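PDB 3WE5: ubiquitin conjugating enzyme from Agrocybe aegerita, which probably takes activated ubiquitin from an E1 enzyme as a thioester and passes it on toward substrate proteins as an E2 conjugating enzyme. Local coordinates for residues Glu32-Ile45 against Leu125-Met137. Residues are numbered along the deposited sequence; the frame is centred on the assembly and turned at random.
Sequences ELREIQSEGCPVGI and LSVIAVCVTLQSM
Glu32 and Ile36 of helix 24-39 meet the first turn of helix 127-140, and the loop that follows them runs on as far as Gln135. In this ubiquitin-conjugating (UBC) fold helix 24-39 flanks the edge strand 45-49 of the antiparallel sheet, while helix 127-140 packs on strands 55-61 and 72-78. Extended beyond CG, Glu32 brings OE1 to Val127 N at 2.8 Å in a nearly straight bond (175°) on the syn side of the carboxylate. Water 1 donates to the same OE1 and accepts from Ile128 N, and Ser126 OG, as N-cap, takes Ala129 N; three amide N-H groups of the first turn are thus satisfied. The negative charge there probably also suits the helix dipole. Glu32 OE2 is held by a salt bridge to Arg28 and a hydrogen bond with Tyr83, so both carboxylate oxygens are engaged.

Apolar packing fills the middle. Ile128 sends its branches to different partners: CG1 lies 3.6 Å from Ile36 CG1, CD1 reaches Cys41 SG, and CG2, anti to the backbone N, rests 3.7 Å from Pro42 CD. Val132 CG2 touches both Pro42 CG (3.8 Å) and Ile45 CD1 (3.7 Å), its side chain crossing both at about a right angle, while Cys131 CB lies 3.9 Å from Ile45 CD1.

The far end is polar again, at the type II turn Pro42-Ile45 leading into strand 45-49. Gln135 NE2 meets a lone pair of Val43 O in the carbonyl plane at 3.0 Å and also donates to Glu61 O, so one amide ties helix, turn and sheet. Water 2 donates to both Val43 O and Gln135 OE1, closing a small ring with the direct bond.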
ATOM      1  N   GLU A  32      13.528 -25.473  16.761  1.00 13.12           N
ATOM      2  CA  GLU A  32      12.363 -24.587  16.829  1.00 10.12           C
ATOM      3  C   GLU A  32      11.105 -25.411  17.000  1.00  9.84           C
ATOM      4  O   GLU A  32      10.193 -25.009  17.731  1.00 12.41           O
ATOM      5  CB  GLU A  32      12.256 -23.706  15.590  1.00 10.73           C
ATOM      6  CG  GLU A  32      13.421 -22.709  15.417  1.00 11.33           C
ATOM      7  CD  GLU A  32      13.096 -21.555  14.485  1.00 13.23           C
ATOM      8  OE1 GLU A  32      11.921 -21.077  14.371  1.00 12.46           O
ATOM      9  OE2 GLU A  32      14.018 -21.092  13.771  1.00 18.58           O
ATOM     10  N   LEU A  33      11.037 -26.553  16.320  1.00  9.60           N
ATOM     11  CA  LEU A  33       9.859 -27.410  16.436  1.00 11.87           C
ATOM     12  C   LEU A  33       9.749 -27.996  17.828  1.00 11.31           C
ATOM     13  O   LEU A  33       8.637 -28.112  18.364  1.00 12.59           O
ATOM     14  CB  LEU A  33       9.901 -28.554  15.408  1.00 11.22           C
ATOM     15  CG  LEU A  33       8.671 -29.455  15.360  1.00 14.26           C
ATOM     16  CD1 LEU A  33       7.479 -28.628  14.949  1.00 16.28           C
ATOM     17  CD2 LEU A  33       8.904 -30.584  14.327  1.00 16.18           C
ATOM     18  N   ARG A  34      10.881 -28.412  18.406  1.00 12.21           N
ATOM     19  CA  ARG A  34      10.927 -28.921  19.772  1.00 12.59           C
ATOM     20  C   ARG A  34      10.389 -27.864  20.729  1.00 13.29           C
ATOM     21  O   ARG A  34       9.587 -28.178  21.623  1.00 12.97           O
ATOM     22  CB  ARG A  34      12.378 -29.261  20.135  1.00 11.69           C
ATOM     23  CG  ARG A  34      12.634 -29.828  21.521  1.00 13.70           C
ATOM     24  CD  ARG A  34      14.151 -30.168  21.664  1.00 16.59           C
ATOM     25  NE  ARG A  34      14.519 -31.267  20.761  1.00 23.21           N
ATOM     26  CZ  ARG A  34      15.364 -31.190  19.721  1.00 37.76           C
ATOM     27  NH1 ARG A  34      16.004 -30.064  19.388  1.00 22.47           N
ATOM     28  NH2 ARG A  34      15.579 -32.276  18.995  1.00 32.59           N
ATOM     29  N   GLU A  35      10.810 -26.621  20.528  1.00 12.00           N
ATOM     30  CA  GLU A  35      10.345 -25.538  21.411  1.00 12.59           C
ATOM     31  C   GLU A  35       8.859 -25.240  21.249  1.00 14.83           C
ATOM     32  O   GLU A  35       8.185 -24.980  22.246  1.00 17.58           O
ATOM     33  CB  GLU A  35      11.208 -24.289  21.264  1.00 15.93           C
ATOM     34  CG  GLU A  35      12.692 -24.528  21.611  1.00 22.53           C
ATOM     35  CD  GLU A  35      12.925 -25.101  23.005  1.00 41.43           C
ATOM     36  OE1 GLU A  35      12.206 -24.710  23.952  1.00 61.61           O
ATOM     37  OE2 GLU A  35      13.841 -25.943  23.158  1.00 58.18           O
ATOM     38  N   ILE A  36       8.336 -25.292  20.022  1.00 11.18           N
ATOM     39  CA  ILE A  36       6.895 -25.107  19.796  1.00 10.46           C
ATOM     40  C   ILE A  36       6.130 -26.203  20.534  1.00 15.55           C
ATOM     41  O   ILE A  36       5.108 -25.928  21.188  1.00 16.15           O
ATOM     42  CB  ILE A  36       6.570 -25.113  18.298  1.00 12.47           C
ATOM     43  CG1 ILE A  36       7.035 -23.795  17.668  1.00 13.93           C
ATOM     44  CG2 ILE A  36       5.041 -25.303  18.033  1.00 14.09           C
ATOM     45  CD1 ILE A  36       7.082 -23.820  16.131  1.00 11.94           C
ATOM     46  N   GLN A  37       6.618 -27.443  20.472  1.00 11.92           N
ATOM     47  CA  GLN A  37       5.977 -28.534  21.204  1.00 15.76           C
ATOM     48  C   GLN A  37       6.069 -28.361  22.727  1.00 16.06           C
ATOM     49  O   GLN A  37       5.088 -28.624  23.447  1.00 20.19           O
ATOM     50  CB  GLN A  37       6.566 -29.905  20.813  1.00 13.63           C
ATOM     51  CG  GLN A  37       5.880 -31.058  21.527  1.00 23.78           C
ATOM     52  CD  GLN A  37       6.550 -32.389  21.261  1.00 21.19           C
ATOM     53  OE1 GLN A  37       7.459 -32.783  21.978  1.00 22.55           O
ATOM     54  NE2 GLN A  37       6.101 -33.080  20.227  1.00 24.16           N
ATOM     55  N   SER A  38       7.223 -27.923  23.212  1.00 13.40           N
ATOM     56  CA  SER A  38       7.506 -27.807  24.645  1.00 14.38           C
ATOM     57  C   SER A  38       6.793 -26.619  25.275  1.00 21.81           C
ATOM     58  O   SER A  38       6.141 -26.748  26.334  1.00 17.84           O
ATOM     59  CB  SER A  38       9.002 -27.595  24.832  1.00 16.47           C
ATOM     60  OG  SER A  38       9.318 -27.675  26.200  1.00 24.33           O
ATOM     61  N   GLU A  39       6.941 -25.473  24.618  1.00 18.93           N
ATOM     62  CA  GLU A  39       6.463 -24.175  25.133  1.00 15.37           C
ATOM     63  C   GLU A  39       5.038 -23.891  24.725  1.00 19.12           C
ATOM     64  O   GLU A  39       4.352 -23.050  25.329  1.00 19.52           O
ATOM     65  CB  GLU A  39       7.352 -23.047  24.617  1.00 16.87           C
ATOM     66  CG  GLU A  39       8.764 -23.109  25.152  1.00 18.89           C
ATOM     67  CD  GLU A  39       8.848 -22.768  26.637  1.00 37.06           C
ATOM     68  OE1 GLU A  39       9.848 -23.167  27.260  1.00 37.02           O
ATOM     69  OE2 GLU A  39       7.932 -22.092  27.184  1.00 29.63           O
ATOM     70  N   GLY A  40       4.592 -24.559  23.674  1.00 14.99           N
ATOM     71  CA  GLY A  40       3.322 -24.222  23.073  1.00 14.53           C
ATOM     72  C   GLY A  40       3.445 -22.959  22.245  1.00 19.52           C
ATOM     73  O   GLY A  40       4.515 -22.347  22.163  1.00 22.23           O
ATOM     74  N   CYS A  41       2.362 -22.587  21.587  1.00 16.06           N
ATOM     75  CA  CYS A  41       2.375 -21.371  20.775  1.00 12.85           C
ATOM     76  C   CYS A  41       1.699 -20.245  21.526  1.00 16.23           C
ATOM     77  O   CYS A  41       0.882 -20.514  22.416  1.00 18.47           O
ATOM     78  CB  CYS A  41       1.604 -21.558  19.465  1.00 19.06           C
ATOM     79  SG  CYS A  41       2.347 -22.677  18.249  1.00 20.92           S
ATOM     80  N   PRO A  42       2.005 -18.991  21.157  1.00 18.41           N
ATOM     81  CA  PRO A  42       1.298 -17.871  21.780  1.00 16.23           C
ATOM     82  C   PRO A  42      -0.157 -17.874  21.376  1.00 17.03           C
ATOM     83  O   PRO A  42      -0.518 -18.456  20.360  1.00 13.20           O
ATOM     84  CB  PRO A  42       1.997 -16.636  21.188  1.00 22.36           C
ATOM     85  CG  PRO A  42       3.362 -17.146  20.751  1.00 20.03           C
ATOM     86  CD  PRO A  42       3.078 -18.531  20.254  1.00 16.35           C
ATOM     87  N   VAL A  43      -1.001 -17.203  22.148  1.00 14.43           N
ATOM     88  CA  VAL A  43      -2.428 -17.239  21.876  1.00 13.01           C
ATOM     89  C   VAL A  43      -2.760 -16.774  20.457  1.00 11.98           C
ATOM     90  O   VAL A  43      -2.208 -15.771  19.948  1.00 17.18           O
ATOM     91  CB  VAL A  43      -3.224 -16.428  22.963  1.00 16.26           C
ATOM     92  CG1 VAL A  43      -2.841 -14.954  22.949  1.00 20.28           C
ATOM     93  CG2 VAL A  43      -4.727 -16.598  22.768  1.00 17.50           C
ATOM     94  N   GLY A  44      -3.641 -17.530  19.808  1.00  9.93           N
ATOM     95  CA  GLY A  44      -4.127 -17.155  18.495  1.00 10.91           C
ATOM     96  C   GLY A  44      -3.270 -17.785  17.407  1.00 13.77           C
ATOM     97  O   GLY A  44      -3.617 -17.747  16.231  1.00 14.57           O
ATOM     98  N   ILE A  45      -2.154 -18.370  17.803  1.00 13.09           N
ATOM     99  CA  ILE A  45      -1.266 -18.979  16.799  1.00 15.35           C
ATOM    100  C   ILE A  45      -1.292 -20.490  16.981  1.00 11.68           C
ATOM    101  O   ILE A  45      -1.115 -20.995  18.079  1.00 13.59           O
ATOM    102  CB  ILE A  45       0.161 -18.415  16.909  1.00 13.44           C
ATOM    103  CG1 ILE A  45       0.191 -16.936  16.529  1.00 14.60           C
ATOM    104  CG2 ILE A  45       1.125 -19.218  15.999  1.00 16.43           C
ATOM    105  CD1 ILE A  45       1.344 -16.193  17.158  1.00 19.24           C
ATOM    106  N   LEU A 125      15.892 -14.252  15.176  1.00 16.18           N
ATOM    107  CA  LEU A 125      14.436 -14.405  15.186  1.00 13.14           C
ATOM    108  C   LEU A 125      14.081 -15.873  15.027  1.00 17.84           C
ATOM    109  O   LEU A 125      14.935 -16.760  15.133  1.00 18.99           O
ATOM    110  CB  LEU A 125      13.797 -13.562  14.101  1.00 13.85           C
ATOM    111  CG  LEU A 125      14.176 -12.075  14.164  1.00 21.33           C
ATOM    112  CD1 LEU A 125      13.512 -11.300  13.063  1.00 21.69           C
ATOM    113  CD2 LEU A 125      13.883 -11.479  15.524  1.00 24.28           C
ATOM    114  N   SER A 126      12.805 -16.149  14.842  1.00 17.11           N
ATOM    115  CA  SER A 126      12.349 -17.532  14.796  1.00 13.80           C
ATOM    116  C   SER A 126      11.046 -17.550  14.048  1.00 14.18           C
ATOM    117  O   SER A 126      10.466 -16.512  13.762  1.00 14.79           O
ATOM    118  CB  SER A 126      12.106 -18.069  16.197  1.00 17.50           C
ATOM    119  OG  SER A 126      11.090 -17.322  16.859  1.00 18.41           O
ATOM    120  N   VAL A 127      10.579 -18.744  13.713  1.00 13.01           N
ATOM    121  CA  VAL A 127       9.304 -18.861  13.045  1.00 11.03           C
ATOM    122  C   VAL A 127       8.172 -18.254  13.901  1.00 10.58           C
ATOM    123  O   VAL A 127       7.312 -17.515  13.381  1.00 12.44           O
ATOM    124  CB  VAL A 127       9.021 -20.339  12.769  1.00 13.42           C
ATOM    125  CG1 VAL A 127       7.589 -20.488  12.255  1.00 13.55           C
ATOM    126  CG2 VAL A 127      10.023 -20.838  11.728  1.00 16.26           C
ATOM    127  N   ILE A 128       8.175 -18.577  15.182  1.00 14.27           N
ATOM    128  CA  ILE A 128       7.135 -18.059  16.086  1.00 12.11           C
ATOM    129  C   ILE A 128       7.211 -16.538  16.195  1.00 14.67           C
ATOM    130  O   ILE A 128       6.186 -15.867  16.184  1.00 12.65           O
ATOM    131  CB  ILE A 128       7.199 -18.733  17.452  1.00 11.48           C
ATOM    132  CG1 ILE A 128       6.823 -20.205  17.296  1.00 12.20           C
ATOM    133  CG2 ILE A 128       6.251 -18.045  18.441  1.00 20.47           C
ATOM    134  CD1 ILE A 128       5.326 -20.445  17.008  1.00 19.25           C
ATOM    135  N   ALA A 129       8.416 -15.976  16.254  1.00 14.17           N
ATOM    136  CA  ALA A 129       8.534 -14.502  16.197  1.00 12.43           C
ATOM    137  C   ALA A 129       7.911 -13.886  14.957  1.00 13.37           C
ATOM    138  O   ALA A 129       7.262 -12.848  15.027  1.00 13.78           O
ATOM    139  CB  ALA A 129      10.028 -14.056  16.348  1.00 15.03           C
ATOM    140  N   VAL A 130       8.087 -14.510  13.800  1.00 12.07           N
ATOM    141  CA  VAL A 130       7.447 -14.035  12.601  1.00 13.12           C
ATOM    142  C   VAL A 130       5.921 -14.109  12.732  1.00 13.11           C
ATOM    143  O   VAL A 130       5.217 -13.182  12.328  1.00 13.65           O
ATOM    144  CB  VAL A 130       7.905 -14.849  11.374  1.00 12.05           C
ATOM    145  CG1 VAL A 130       7.131 -14.428  10.125  1.00 15.49           C
ATOM    146  CG2 VAL A 130       9.404 -14.664  11.165  1.00 14.68           C
ATOM    147  N   CYS A 131       5.415 -15.228  13.253  1.00 12.44           N
ATOM    148  CA  CYS A 131       3.963 -15.385  13.429  1.00 10.23           C
ATOM    149  C   CYS A 131       3.388 -14.271  14.297  1.00 11.97           C
ATOM    150  O   CYS A 131       2.331 -13.691  13.974  1.00 12.34           O
ATOM    151  CB  CYS A 131       3.658 -16.705  14.119  1.00 10.60           C
ATOM    152  SG  CYS A 131       3.857 -18.172  13.030  1.00 14.09           S
ATOM    153  N   VAL A 132       4.070 -14.014  15.405  1.00 12.44           N
ATOM    154  CA  VAL A 132       3.625 -12.972  16.353  1.00 14.38           C
ATOM    155  C   VAL A 132       3.661 -11.595  15.718  1.00 15.29           C
ATOM    156  O   VAL A 132       2.729 -10.788  15.893  1.00 15.96           O
ATOM    157  CB  VAL A 132       4.494 -12.974  17.617  1.00 14.68           C
ATOM    158  CG1 VAL A 132       4.292 -11.690  18.430  1.00 21.80           C
ATOM    159  CG2 VAL A 132       4.211 -14.213  18.471  1.00 17.87           C
ATOM    160  N   THR A 133       4.754 -11.303  15.006  1.00 13.17           N
ATOM    161  CA  THR A 133       4.878 -10.037  14.278  1.00 14.35           C
ATOM    162  C   THR A 133       3.783  -9.821  13.245  1.00 15.71           C
ATOM    163  O   THR A 133       3.224  -8.733  13.141  1.00 16.17           O
ATOM    164  CB  THR A 133       6.288  -9.917  13.593  1.00 13.60           C
ATOM    165  OG1 THR A 133       7.308 -10.024  14.593  1.00 17.66           O
ATOM    166  CG2 THR A 133       6.440  -8.592  12.858  1.00 18.50           C
ATOM    167  N   LEU A 134       3.454 -10.851  12.472  1.00 14.29           N
ATOM    168  CA  LEU A 134       2.422 -10.718  11.463  1.00 11.64           C
ATOM    169  C   LEU A 134       1.031 -10.611  12.103  1.00 13.09           C
ATOM    170  O   LEU A 134       0.159  -9.884  11.590  1.00 16.29           O
ATOM    171  CB  LEU A 134       2.470 -11.901  10.477  1.00 11.65           C
ATOM    172  CG  LEU A 134       3.745 -11.975   9.640  1.00 14.66           C
ATOM    173  CD1 LEU A 134       3.727 -13.209   8.752  1.00 16.57           C
ATOM    174  CD2 LEU A 134       3.924 -10.726   8.776  1.00 15.94           C
ATOM    175  N   GLN A 135       0.834 -11.313  13.214  1.00 12.71           N
ATOM    176  CA  GLN A 135      -0.419 -11.201  13.966  1.00 13.75           C
ATOM    177  C   GLN A 135      -0.618  -9.760  14.439  1.00 15.73           C
ATOM    178  O   GLN A 135      -1.718  -9.212  14.320  1.00 18.58           O
ATOM    179  CB  GLN A 135      -0.370 -12.135  15.164  1.00 17.49           C
ATOM    180  CG  GLN A 135      -1.687 -12.294  15.965  1.00 16.47           C
ATOM    181  CD  GLN A 135      -1.444 -13.126  17.198  1.00 11.10           C
ATOM    182  OE1 GLN A 135      -0.419 -12.961  17.872  1.00 16.32           O
ATOM    183  NE2 GLN A 135      -2.357 -14.045  17.496  1.00 15.65           N
ATOM    184  N   SER A 136       0.454  -9.161  14.949  1.00 14.88           N
ATOM    185  CA  SER A 136       0.450  -7.769  15.417  1.00 16.64           C
ATOM    186  C   SER A 136       0.272  -6.759  14.290  1.00 23.09           C
ATOM    187  O   SER A 136      -0.356  -5.707  14.474  1.00 18.88           O
ATOM    188  CB  SER A 136       1.756  -7.465  16.159  1.00 20.79           C
ATOM    189  OG  SER A 136       1.861  -8.213  17.348  1.00 30.02           O
ATOM    190  N   MET A 137       0.842  -7.059  13.126  1.00 17.64           N
ATOM    191  CA  MET A 137       0.648  -6.223  11.955  1.00 16.39           C
ATOM    192  C   MET A 137      -0.822  -6.203  11.549  1.00 22.23           C
ATOM    193  O   MET A 137      -1.370  -5.150  11.207  1.00 20.92           O
ATOM    194  CB  MET A 137       1.505  -6.747  10.793  1.00 17.59           C
ATOM    195  CG  MET A 137       1.233  -6.090   9.442  1.00 23.94           C
ATOM    196  SD  MET A 137       1.893  -7.075   8.078  1.00 27.53           S
ATOM    197  CE  MET A 137       0.571  -8.249   7.835  1.00 28.34           C
TER
HETATM  198  O   HOH W   1       9.907 -20.752  16.118  1.00 15.90           O
HETATM  199  O   HOH W   2      -0.374 -13.883  20.467  1.00 18.05           O